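Long-range contacts in exodeoxyribonuclease 10 (Escherichia coli, PDB 4FZX), which degrades single- and double-stranded DNA from the 3' end as a magnesium-dependent exonuclease of the DnaQ (DEDDh) family: residues Trp76-Asn81 and Glu95-Met100; Leu2-Thr7 and Tyr138-Thr143. One frame throughout, in Å; residues are numbered along the deposited sequence.

Interaction 1: residues Trp76-Asn81 and Glu95-Met100; sequences WYVAHN and EWICTM. With nucleotides of chain A.
Y77 has the most surface buried here, and its backbone shows how a parallel ladder is built: its N donates to E95 O (2.8 Å) and its O accepts from I97 N (2.7 Å), so one residue grips two on the facing strand. A79 continues the pattern with I97 and T99. Because the ring of Y77 turns away, with CG anti to the carbonyl carbon (chi1 -69°), it is CB that meets W96, sitting over the face of the six-membered ring, 3.9 Å from its centroid; A79 CB touches the edge of the same indole. I97 lies on the other face of the sheet, where its CB meets V78 CG2 and its CD1 reaches W76 CE3. Past the strand ends M100, a selenomethionine, lays CB over one face of the H80 imidazole, while T99 OG1 is hydrogen-bonded to H80 ND1 at the ring edge (3.0 Å). With NE2 hydrogen-bonded to Y112 O, the ring is held from both nitrogens. N81 ND2 donates almost straight to O4' of DA16 of chain A (2.9 Å, 168°). The pair belongs to a right-handed beta-alpha-beta unit: helix 82-88 covers the sheet face carrying A79, W96 and C98, helix 158-165 packs on W76 and I97, and strand 2-9 flanks 76-79.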
loop_
_atom_site.group_PDB
_atom_site.type_symbol
_atom_site.label_atom_id
_atom_site.label_comp_id
_atom_site.label_asym_id
_atom_site.label_seq_id
_atom_site.Cartn_x
_atom_site.Cartn_y
_atom_site.Cartn_z
ATOM N N TRP C 76 7.768 -31.484 -4.866
ATOM C CA TRP C 76 7.014 -30.613 -3.973
ATOM C C TRP C 76 6.647 -31.332 -2.678
ATOM O O TRP C 76 6.009 -32.389 -2.693
ATOM C CB TRP C 76 5.733 -30.133 -4.656
ATOM C CG TRP C 76 5.956 -29.529 -6.001
ATOM C CD1 TRP C 76 5.595 -30.062 -7.209
ATOM C CD2 TRP C 76 6.550 -28.258 -6.283
ATOM N NE1 TRP C 76 5.965 -29.218 -8.223
ATOM C CE2 TRP C 76 6.557 -28.104 -7.686
ATOM C CE3 TRP C 76 7.141 -27.267 -5.493
ATOM C CZ2 TRP C 76 7.088 -26.971 -8.316
ATOM C CZ3 TRP C 76 7.671 -26.142 -6.121
ATOM C CH2 TRP C 76 7.639 -26.004 -7.516
ATOM N N TYR C 77 7.063 -30.764 -1.557
ATOM C CA TYR C 77 6.610 -31.252 -0.260
ATOM C C TYR C 77 5.723 -30.205 0.374
ATOM O O TYR C 77 6.046 -29.004 0.348
ATOM C CB TYR C 77 7.798 -31.554 0.642
ATOM C CG TYR C 77 8.570 -32.740 0.169
ATOM C CD1 TYR C 77 8.244 -34.015 0.607
ATOM C CD2 TYR C 77 9.555 -32.608 -0.806
ATOM C CE1 TYR C 77 8.881 -35.127 0.091
ATOM C CE2 TYR C 77 10.206 -33.712 -1.318
ATOM C CZ TYR C 77 9.849 -34.971 -0.884
ATOM O OH TYR C 77 10.527 -36.068 -1.347
ATOM N N VAL C 78 4.569 -30.649 0.860
ATOM C CA VAL C 78 3.546 -29.748 1.369
ATOM C C VAL C 78 3.335 -30.071 2.858
ATOM O O VAL C 78 3.251 -31.241 3.245
ATOM C CB VAL C 78 2.194 -29.921 0.605
ATOM C CG1 VAL C 78 1.142 -28.957 1.138
ATOM C CG2 VAL C 78 2.380 -29.716 -0.926
ATOM N N ALA C 79 3.285 -29.046 3.693
ATOM C CA ALA C 79 3.016 -29.257 5.101
ATOM C C ALA C 79 2.278 -28.069 5.656
ATOM O O ALA C 79 2.375 -26.972 5.114
ATOM C CB ALA C 79 4.316 -29.503 5.876
ATOM N N HIS C 80 1.511 -28.288 6.725
ATOM C CA HIS C 80 0.833 -27.189 7.383
ATOM C C HIS C 80 1.732 -26.519 8.412
ATOM O O HIS C 80 1.999 -27.075 9.470
ATOM C CB HIS C 80 -0.484 -27.644 8.004
ATOM C CG HIS C 80 -1.380 -26.507 8.391
ATOM N ND1 HIS C 80 -2.141 -25.821 7.469
ATOM C CD2 HIS C 80 -1.512 -25.835 9.562
ATOM C CE1 HIS C 80 -2.758 -24.822 8.071
ATOM N NE2 HIS C 80 -2.372 -24.792 9.335
ATOM N N ASN C 81 2.173 -25.305 8.106
ATOM C CA ASN C 81 3.356 -24.714 8.758
ATOM C C ASN C 81 4.646 -25.469 8.448
ATOM O O ASN C 81 5.269 -26.056 9.338
ATOM C CB ASN C 81 3.182 -24.583 10.270
ATOM C CG ASN C 81 4.152 -23.551 10.883
ATOM O OD1 ASN C 81 4.718 -22.720 10.171
ATOM N ND2 ASN C 81 4.335 -23.605 12.189
ATOM N N GLU C 95 10.974 -28.882 -3.027
ATOM C CA GLU C 95 10.662 -27.525 -2.582
ATOM C C GLU C 95 9.423 -27.573 -1.671
ATOM O O GLU C 95 8.543 -28.406 -1.855
ATOM C CB GLU C 95 10.393 -26.626 -3.800
ATOM C CG GLU C 95 10.834 -25.180 -3.635
ATOM C CD GLU C 95 12.350 -25.004 -3.751
ATOM O OE1 GLU C 95 12.878 -24.027 -3.178
ATOM O OE2 GLU C 95 13.012 -25.853 -4.396
ATOM N N TRP C 96 9.373 -26.690 -0.685
ATOM C CA TRP C 96 8.323 -26.736 0.310
ATOM C C TRP C 96 7.170 -25.813 -0.034
ATOM O O TRP C 96 7.362 -24.695 -0.539
ATOM C CB TRP C 96 8.861 -26.403 1.696
ATOM C CG TRP C 96 9.647 -27.502 2.309
ATOM C CD1 TRP C 96 11.007 -27.663 2.261
ATOM C CD2 TRP C 96 9.139 -28.605 3.081
ATOM N NE1 TRP C 96 11.372 -28.790 2.959
ATOM C CE2 TRP C 96 10.244 -29.402 3.446
ATOM C CE3 TRP C 96 7.855 -29.000 3.486
ATOM C CZ2 TRP C 96 10.108 -30.553 4.226
ATOM C CZ3 TRP C 96 7.719 -30.164 4.235
ATOM C CH2 TRP C 96 8.839 -30.911 4.618
ATOM N N ILE C 97 5.965 -26.298 0.233
ATOM C CA ILE C 97 4.767 -25.484 0.166
ATOM C C ILE C 97 4.076 -25.508 1.527
ATOM O O ILE C 97 3.956 -26.567 2.160
ATOM C CB ILE C 97 3.829 -25.980 -0.933
ATOM C CG1 ILE C 97 4.418 -25.633 -2.309
ATOM C CG2 ILE C 97 2.442 -25.384 -0.776
ATOM C CD1 ILE C 97 3.816 -26.434 -3.469
ATOM N N CYS C 98 3.716 -24.327 2.021
ATOM C CA CYS C 98 3.052 -24.225 3.314
ATOM C C CYS C 98 1.566 -23.900 3.162
ATOM O O CYS C 98 1.218 -22.848 2.656
ATOM C CB CYS C 98 3.732 -23.167 4.175
ATOM S SG CYS C 98 3.041 -23.075 5.833
ATOM N N THR C 99 0.692 -24.809 3.586
ATOM C CA THR C 99 -0.748 -24.557 3.495
ATOM C C THR C 99 -1.233 -23.515 4.490
ATOM O O THR C 99 -2.287 -22.907 4.299
ATOM C CB THR C 99 -1.585 -25.822 3.635
ATOM O OG1 THR C 99 -1.166 -26.570 4.787
ATOM C CG2 THR C 99 -1.484 -26.672 2.376
HETATM N N MSE C 100 -0.432 -23.255 5.511
HETATM C CA MSE C 100 -0.761 -22.213 6.468
HETATM C C MSE C 100 -0.606 -20.838 5.851
HETATM O O MSE C 100 -1.503 -20.002 5.931
HETATM C CB MSE C 100 0.111 -22.326 7.719
HETATM C CG MSE C 100 -0.324 -21.388 8.824
HETATM SE SE MSE C 100 0.970 -21.347 10.295
HETATM C CE MSE C 100 0.423 -22.999 11.129
ATOM P P DG A 15 -3.103 -20.391 16.649
ATOM O OP1 DG A 15 -4.460 -20.668 16.154
ATOM O OP2 DG A 15 -2.795 -20.631 18.075
ATOM O "O5'" DG A 15 -2.076 -21.236 15.763
ATOM C "C5'" DG A 15 -2.200 -21.236 14.347
ATOM C "C4'" DG A 15 -0.966 -21.846 13.711
ATOM O "O4'" DG A 15 0.177 -20.962 13.861
ATOM C "C3'" DG A 15 -0.535 -23.177 14.307
ATOM O "O3'" DG A 15 -1.173 -24.203 13.578
ATOM C "C2'" DG A 15 0.966 -23.190 14.057
ATOM C "C1'" DG A 15 1.346 -21.714 14.114
ATOM N N9 DG A 15 1.809 -21.308 15.430
ATOM C C8 DG A 15 1.044 -21.207 16.562
ATOM N N7 DG A 15 1.721 -20.777 17.597
ATOM C C5 DG A 15 3.003 -20.570 17.107
ATOM C C6 DG A 15 4.155 -20.122 17.785
ATOM O O6 DG A 15 4.239 -19.790 18.979
ATOM N N1 DG A 15 5.270 -20.064 16.941
ATOM C C2 DG A 15 5.243 -20.402 15.591
ATOM N N2 DG A 15 6.417 -20.319 14.927
ATOM N N3 DG A 15 4.149 -20.840 14.955
ATOM C C4 DG A 15 3.078 -20.890 15.776
ATOM P P DA A 16 -1.248 -25.662 14.184
ATOM O OP1 DA A 16 -1.956 -26.443 13.150
ATOM O OP2 DA A 16 -1.720 -25.577 15.595
ATOM O "O5'" DA A 16 0.282 -26.148 14.192
ATOM C "C5'" DA A 16 0.981 -26.369 12.984
ATOM C "C4'" DA A 16 2.364 -26.946 13.276
ATOM O "O4'" DA A 16 3.237 -25.867 13.719
ATOM C "C3'" DA A 16 2.403 -27.988 14.400
ATOM O "O3'" DA A 16 2.232 -29.322 13.860
ATOM C "C2'" DA A 16 3.796 -27.781 15.003
ATOM C "C1'" DA A 16 4.018 -26.286 14.807
ATOM N N9 DA A 16 3.636 -25.536 15.980
ATOM C C8 DA A 16 2.463 -25.597 16.657
ATOM N N7 DA A 16 2.448 -24.868 17.743
ATOM C C5 DA A 16 3.694 -24.288 17.764
ATOM C C6 DA A 16 4.303 -23.421 18.679
ATOM N N6 DA A 16 3.691 -22.951 19.769
ATOM N N1 DA A 16 5.576 -23.071 18.433
ATOM C C2 DA A 16 6.186 -23.563 17.339
ATOM N N3 DA A 16 5.716 -24.399 16.409
ATOM C C4 DA A 16 4.447 -24.711 16.696
#

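Interaction 2: residues Leu2-Thr7 and Tyr138-Thr143; sequences LRIIDT and YDCYIT. With NA (sodium ion), chain G; NA (sodium ion), chain E.
D6 and D139 meet through a sodium ion, in the two-metal arrangement of the DEDDh exonucleases, whose RNase H-like fold brings an aspartate of the first strand to face one on a helix from late in the chain. The two sodium ions probably occupy the places of the magnesium cofactor. D139 OD2 binds one at 2.2 Å, and D6 OD2 lies at a longer 2.9 Å from the same ion; E8 completes the protein ligands. D6 OD1 holds the second sodium (2.4 Å), so this carboxylate spans both ions, and DNA phosphates bind them too. The two carboxylates, their planes 61° apart, bring their OD2 atoms to 4.2 Å from each other round the shared ion. With CG anti to the backbone N (chi1 -174°), D6 reaches out to the metals while its CB rests on C140 SG at 3.7 Å. Deeper in, I4 CG2 packs against C140 CB and T143 CB and also lies against C140 O. The second shell steadies D139: its OD1 accepts from H134 N and H133 ND1. A water hydrogen-bonded to D6 OD1 and to T143 OG1 links strand and helix. T143 OG1 in turn donates to D139 O (3.0 Å), reaching that carbonyl from the face opposite to the one used by T143 N.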
loop_
_atom_site.group_PDB
_atom_site.type_symbol
_atom_site.label_atom_id
_atom_site.label_comp_id
_atom_site.label_asym_id
_atom_site.label_seq_id
_atom_site.Cartn_x
_atom_site.Cartn_y
_atom_site.Cartn_z
ATOM N N LEU C 2 1.936 -33.423 -5.714
ATOM C CA LEU C 2 2.417 -32.830 -4.483
ATOM C C LEU C 2 2.390 -33.859 -3.368
ATOM O O LEU C 2 1.423 -34.611 -3.228
ATOM C CB LEU C 2 1.550 -31.631 -4.132
ATOM C CG LEU C 2 1.410 -30.690 -5.329
ATOM C CD1 LEU C 2 -0.048 -30.353 -5.597
ATOM C CD2 LEU C 2 2.225 -29.439 -5.085
ATOM N N ARG C 3 3.487 -33.958 -2.635
ATOM C CA ARG C 3 3.549 -34.886 -1.524
ATOM C C ARG C 3 3.291 -34.163 -0.201
ATOM O O ARG C 3 4.034 -33.266 0.177
ATOM C CB ARG C 3 4.888 -35.598 -1.494
ATOM C CG ARG C 3 5.024 -36.597 -0.381
ATOM C CD ARG C 3 6.061 -37.623 -0.725
ATOM N NE ARG C 3 5.598 -38.464 -1.822
ATOM C CZ ARG C 3 6.373 -39.291 -2.515
ATOM N NH1 ARG C 3 7.674 -39.388 -2.239
ATOM N NH2 ARG C 3 5.837 -40.042 -3.472
ATOM N N ILE C 4 2.177 -34.499 0.437
ATOM C CA ILE C 4 1.837 -33.911 1.713
ATOM C C ILE C 4 2.547 -34.709 2.786
ATOM O O ILE C 4 2.541 -35.935 2.741
ATOM C CB ILE C 4 0.297 -33.940 1.971
ATOM C CG1 ILE C 4 -0.421 -32.961 1.040
ATOM C CG2 ILE C 4 -0.015 -33.628 3.449
ATOM C CD1 ILE C 4 -0.211 -33.260 -0.451
ATOM N N ILE C 5 3.217 -34.002 3.698
ATOM C CA ILE C 5 4.012 -34.613 4.765
ATOM C C ILE C 5 3.482 -34.159 6.124
ATOM O O ILE C 5 3.157 -32.985 6.311
ATOM C CB ILE C 5 5.514 -34.175 4.689
ATOM C CG1 ILE C 5 6.239 -34.905 3.572
ATOM C CG2 ILE C 5 6.242 -34.514 6.009
ATOM C CD1 ILE C 5 7.101 -36.048 4.078
ATOM N N ASP C 6 3.467 -35.073 7.090
ATOM C CA ASP C 6 3.282 -34.699 8.485
ATOM C C ASP C 6 4.184 -35.509 9.402
ATOM O O ASP C 6 4.469 -36.678 9.141
ATOM C CB ASP C 6 1.818 -34.847 8.917
ATOM C CG ASP C 6 1.566 -34.327 10.337
ATOM O OD1 ASP C 6 1.520 -33.098 10.533
ATOM O OD2 ASP C 6 1.401 -35.147 11.258
ATOM N N THR C 7 4.539 -34.890 10.524
ATOM C CA THR C 7 5.502 -35.422 11.471
ATOM C C THR C 7 4.953 -35.177 12.888
ATOM O O THR C 7 4.648 -34.057 13.242
ATOM C CB THR C 7 6.846 -34.645 11.345
ATOM O OG1 THR C 7 7.442 -34.920 10.070
ATOM C CG2 THR C 7 7.790 -35.051 12.412
ATOM N N TYR C 138 -3.338 -39.461 9.612
ATOM C CA TYR C 138 -4.630 -38.809 9.750
ATOM C C TYR C 138 -4.533 -37.336 9.359
ATOM O O TYR C 138 -5.298 -36.855 8.505
ATOM C CB TYR C 138 -5.133 -38.970 11.183
ATOM C CG TYR C 138 -6.553 -38.535 11.392
ATOM C CD1 TYR C 138 -6.888 -37.184 11.417
ATOM C CD2 TYR C 138 -7.564 -39.474 11.588
ATOM C CE1 TYR C 138 -8.192 -36.780 11.627
ATOM C CE2 TYR C 138 -8.880 -39.074 11.794
ATOM C CZ TYR C 138 -9.182 -37.727 11.821
ATOM O OH TYR C 138 -10.487 -37.323 12.000
ATOM N N ASP C 139 -3.543 -36.636 9.916
ATOM C CA ASP C 139 -3.376 -35.219 9.630
ATOM C C ASP C 139 -2.963 -34.944 8.182
ATOM O O ASP C 139 -3.245 -33.862 7.645
ATOM C CB ASP C 139 -2.366 -34.590 10.577
ATOM C CG ASP C 139 -2.909 -34.412 12.000
ATOM O OD1 ASP C 139 -4.016 -34.914 12.307
ATOM O OD2 ASP C 139 -2.196 -33.797 12.827
ATOM N N CYS C 140 -2.279 -35.904 7.555
ATOM C CA CYS C 140 -1.947 -35.809 6.129
ATOM C C CYS C 140 -3.195 -35.717 5.278
ATOM O O CYS C 140 -3.235 -34.971 4.317
ATOM C CB CYS C 140 -1.098 -37.013 5.673
ATOM S SG CYS C 140 0.656 -36.880 6.088
ATOM N N TYR C 141 -4.208 -36.505 5.625
ATOM C CA TYR C 141 -5.489 -36.475 4.917
ATOM C C TYR C 141 -6.229 -35.159 5.106
ATOM O O TYR C 141 -6.867 -34.656 4.176
ATOM C CB TYR C 141 -6.369 -37.655 5.343
ATOM C CG TYR C 141 -6.052 -38.908 4.571
ATOM C CD1 TYR C 141 -6.603 -39.122 3.313
ATOM C CD2 TYR C 141 -5.091 -39.805 5.029
ATOM C CE1 TYR C 141 -6.286 -40.241 2.566
ATOM C CE2 TYR C 141 -4.744 -40.922 4.277
ATOM C CZ TYR C 141 -5.364 -41.137 3.049
ATOM O OH TYR C 141 -5.041 -42.241 2.292
ATOM N N ILE C 142 -6.106 -34.585 6.298
ATOM C CA ILE C 142 -6.695 -33.282 6.587
ATOM C C ILE C 142 -6.012 -32.206 5.742
ATOM O O ILE C 142 -6.666 -31.432 5.055
ATOM C CB ILE C 142 -6.531 -32.910 8.085
ATOM C CG1 ILE C 142 -7.225 -33.940 8.986
ATOM C CG2 ILE C 142 -7.052 -31.506 8.343
ATOM C CD1 ILE C 142 -8.662 -34.233 8.615
ATOM N N THR C 143 -4.687 -32.215 5.750
ATOM C CA THR C 143 -3.917 -31.188 5.072
ATOM C C THR C 143 -4.057 -31.325 3.559
ATOM O O THR C 143 -4.277 -30.337 2.867
ATOM C CB THR C 143 -2.452 -31.235 5.501
ATOM O OG1 THR C 143 -2.390 -31.107 6.926
ATOM C CG2 THR C 143 -1.627 -30.108 4.850
HETATM NA NA NA G . -0.023 -33.408 13.089
HETATM NA NA NA E . 2.172 -30.989 11.527
HETATM O O HOH W 1 -0.565 -32.103 8.670
HETATM O O HOH W 2 4.122 -31.892 11.724
HETATM O O HOH W 3 -0.295 -30.637 11.140
HETATM O O HOH W 4 2.931 -29.575 9.829
HETATM O O HOH W 5 -0.480 -33.074 15.626
#

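Overall arrangement
Two kinds of contact, one between strands and one between strand and helix, share a single sheet here. Their centres lie 9 Å apart, and strands 2-9 and 76-79 are neighbours, joined where V78 N meets R3 O and V78 O meets I5 N, each pair at 2.8 Å. Both segments of interaction 1 come in sequence between the strand and the helix that form interaction 2, whose segments are 131 residues apart. Helix 136-154 also touches both, since T143 CG2 packs against T99 OG1. The parallel strands 2-9 and 76-79 thus run toward the same DNA-binding site, where D6 holds the metals and N81, just past strand 76-79, meets a DNA sugar.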